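Local coordinates for protein OsmC family peroxiredoxin (Aquifex aeolicus, PDB 2E8C) that probably acts as a thiol-dependent peroxidase that reduces organic hydroperoxides, as in other members of the OsmC family, at residues 93-98 against 124-129. Numbering follows the deposited sequence.
Sequences VEEKAL and ISWEVK
Leu-98, in the first turn of helix 95-109, brings its CD2 to 3.7 Å from CB of Trp-126 on strand 121-130, the two side chains lying alongside one another and pointing opposite ways. With CG anti to the backbone N (chi1 -178°), the leucine reaches to the sheet, where CD2 makes a van der Waals contact with the carbonyl O of Glu-127 (3.4 Å). A branched, wholly apolar residue suits this place, because Val-50, Leu-54 and Ala-89 also touch it. The broad indole spans from Leu-98 to Glu-95, whose CG sits near the ring plane, 4.1 Å from NE1, with the carboxylate turned 88° from the ring. At the helix's N-terminal end compact, branched valines suit the close approach of loop and strand: CG2 of Val-128 lies 3.9 Å from CB of Val-93 and 3.0 Å from its carbonyl O, tight but no hydrogen bond. Glu-95 suits the solvent side, its extended chain carrying OE2 to a water (3.2 Å) that accepts a bond from Val-128 N (2.9 Å). The helix belongs to the beta-alpha-beta crossover joining parallel strands 80-90 and 121-130; without direct hydrogen bonds, its start rests on the sheet mainly through apolar burial, supplemented by this water bridge.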
loop_
_atom_site.group_PDB
_atom_site.type_symbol
_atom_site.label_atom_id
_atom_site.label_comp_id
_atom_site.label_asym_id
_atom_site.label_seq_id
_atom_site.Cartn_x
_atom_site.Cartn_y
_atom_site.Cartn_z
ATOM N N VAL A 93 1.630 21.580 19.945
ATOM C CA VAL A 93 2.616 21.302 18.914
ATOM C C VAL A 93 2.991 22.585 18.190
ATOM O O VAL A 93 2.124 23.334 17.744
ATOM C CB VAL A 93 2.052 20.292 17.880
ATOM C CG1 VAL A 93 3.161 19.805 16.956
ATOM C CG2 VAL A 93 1.383 19.129 18.607
ATOM N N GLU A 94 4.289 22.834 18.078
ATOM C CA GLU A 94 4.774 24.024 17.397
ATOM C C GLU A 94 4.867 23.710 15.910
ATOM O O GLU A 94 5.290 22.618 15.516
ATOM C CB GLU A 94 6.136 24.413 17.965
ATOM C CG GLU A 94 6.086 24.633 19.472
ATOM C CD GLU A 94 7.455 24.669 20.110
ATOM O OE1 GLU A 94 8.229 25.602 19.809
ATOM O OE2 GLU A 94 7.756 23.760 20.912
ATOM N N GLU A 95 4.457 24.666 15.085
ATOM C CA GLU A 95 4.473 24.477 13.644
ATOM C C GLU A 95 5.847 24.045 13.140
ATOM O O GLU A 95 5.943 23.233 12.223
ATOM C CB GLU A 95 4.032 25.761 12.939
ATOM C CG GLU A 95 3.855 25.603 11.443
ATOM C CD GLU A 95 3.250 26.833 10.797
ATOM O OE1 GLU A 95 3.872 27.916 10.875
ATOM O OE2 GLU A 95 2.149 26.715 10.212
ATOM N N LYS A 96 6.904 24.580 13.747
ATOM C CA LYS A 96 8.268 24.241 13.350
ATOM C C LYS A 96 8.581 22.780 13.640
ATOM O O LYS A 96 9.328 22.141 12.901
ATOM C CB LYS A 96 9.279 25.126 14.083
ATOM C CG LYS A 96 9.234 24.998 15.595
ATOM C CD LYS A 96 10.384 25.754 16.249
ATOM C CE LYS A 96 10.242 25.767 17.762
ATOM N NZ LYS A 96 10.023 24.395 18.307
ATOM N N ALA A 97 8.026 22.258 14.730
ATOM C CA ALA A 97 8.248 20.864 15.084
ATOM C C ALA A 97 7.546 19.977 14.050
ATOM O O ALA A 97 8.123 18.997 13.573
ATOM C CB ALA A 97 7.705 20.572 16.487
ATOM N N LEU A 98 6.310 20.329 13.697
ATOM C CA LEU A 98 5.567 19.536 12.725
ATOM C C LEU A 98 6.228 19.582 11.353
ATOM O O LEU A 98 6.287 18.569 10.662
ATOM C CB LEU A 98 4.116 20.010 12.613
ATOM C CG LEU A 98 3.293 19.167 11.628
ATOM C CD1 LEU A 98 3.291 17.702 12.078
ATOM C CD2 LEU A 98 1.878 19.700 11.549
ATOM N N ILE A 124 2.709 18.332 -0.467
ATOM C CA ILE A 124 2.645 18.221 0.982
ATOM C C ILE A 124 2.307 19.535 1.669
ATOM O O ILE A 124 2.811 20.596 1.292
ATOM C CB ILE A 124 3.990 17.707 1.531
ATOM C CG1 ILE A 124 4.259 16.301 0.994
ATOM C CG2 ILE A 124 3.978 17.715 3.051
ATOM C CD1 ILE A 124 5.643 15.780 1.318
ATOM N N SER A 125 1.450 19.452 2.682
ATOM C CA SER A 125 1.040 20.617 3.456
ATOM C C SER A 125 0.793 20.151 4.885
ATOM O O SER A 125 0.634 18.955 5.131
ATOM C CB SER A 125 -0.239 21.228 2.885
ATOM O OG SER A 125 -1.353 20.374 3.091
ATOM N N TRP A 126 0.757 21.089 5.823
ATOM C CA TRP A 126 0.538 20.736 7.222
ATOM C C TRP A 126 0.023 21.926 8.018
ATOM O O TRP A 126 0.139 23.074 7.587
ATOM C CB TRP A 126 1.844 20.220 7.845
ATOM C CG TRP A 126 2.955 21.230 7.815
ATOM C CD1 TRP A 126 3.173 22.241 8.710
ATOM C CD2 TRP A 126 3.968 21.361 6.809
ATOM N NE1 TRP A 126 4.256 22.994 8.321
ATOM C CE2 TRP A 126 4.763 22.475 7.158
ATOM C CE3 TRP A 126 4.278 20.646 5.644
ATOM C CZ2 TRP A 126 5.851 22.894 6.382
ATOM C CZ3 TRP A 126 5.361 21.062 4.870
ATOM C CH2 TRP A 126 6.133 22.177 5.246
ATOM N N GLU A 127 -0.556 21.639 9.179
ATOM C CA GLU A 127 -1.077 22.681 10.049
ATOM C C GLU A 127 -1.220 22.142 11.462
ATOM O O GLU A 127 -1.335 20.933 11.671
ATOM C CB GLU A 127 -2.438 23.180 9.556
ATOM C CG GLU A 127 -3.572 22.184 9.715
ATOM C CD GLU A 127 -4.929 22.779 9.357
ATOM O OE1 GLU A 127 -5.112 23.200 8.195
ATOM O OE2 GLU A 127 -5.814 22.823 10.238
ATOM N N VAL A 128 -1.205 23.045 12.433
ATOM C CA VAL A 128 -1.347 22.654 13.823
ATOM C C VAL A 128 -2.577 23.309 14.429
ATOM O O VAL A 128 -2.936 24.432 14.078
ATOM C CB VAL A 128 -0.105 23.066 14.658
ATOM C CG1 VAL A 128 0.183 24.548 14.467
ATOM C CG2 VAL A 128 -0.348 22.778 16.133
ATOM N N LYS A 129 -3.242 22.578 15.314
ATOM C CA LYS A 129 -4.400 23.093 16.019
ATOM C C LYS A 129 -3.942 23.031 17.468
ATOM O O LYS A 129 -3.934 21.962 18.079
ATOM C CB LYS A 129 -5.623 22.196 15.802
ATOM C CG LYS A 129 -6.134 22.171 14.368
ATOM C CD LYS A 129 -6.718 23.517 13.937
ATOM C CE LYS A 129 -7.972 23.867 14.734
ATOM N NZ LYS A 129 -8.559 25.177 14.309
HETATM O O HOH W 1 -0.671 25.764 11.474
#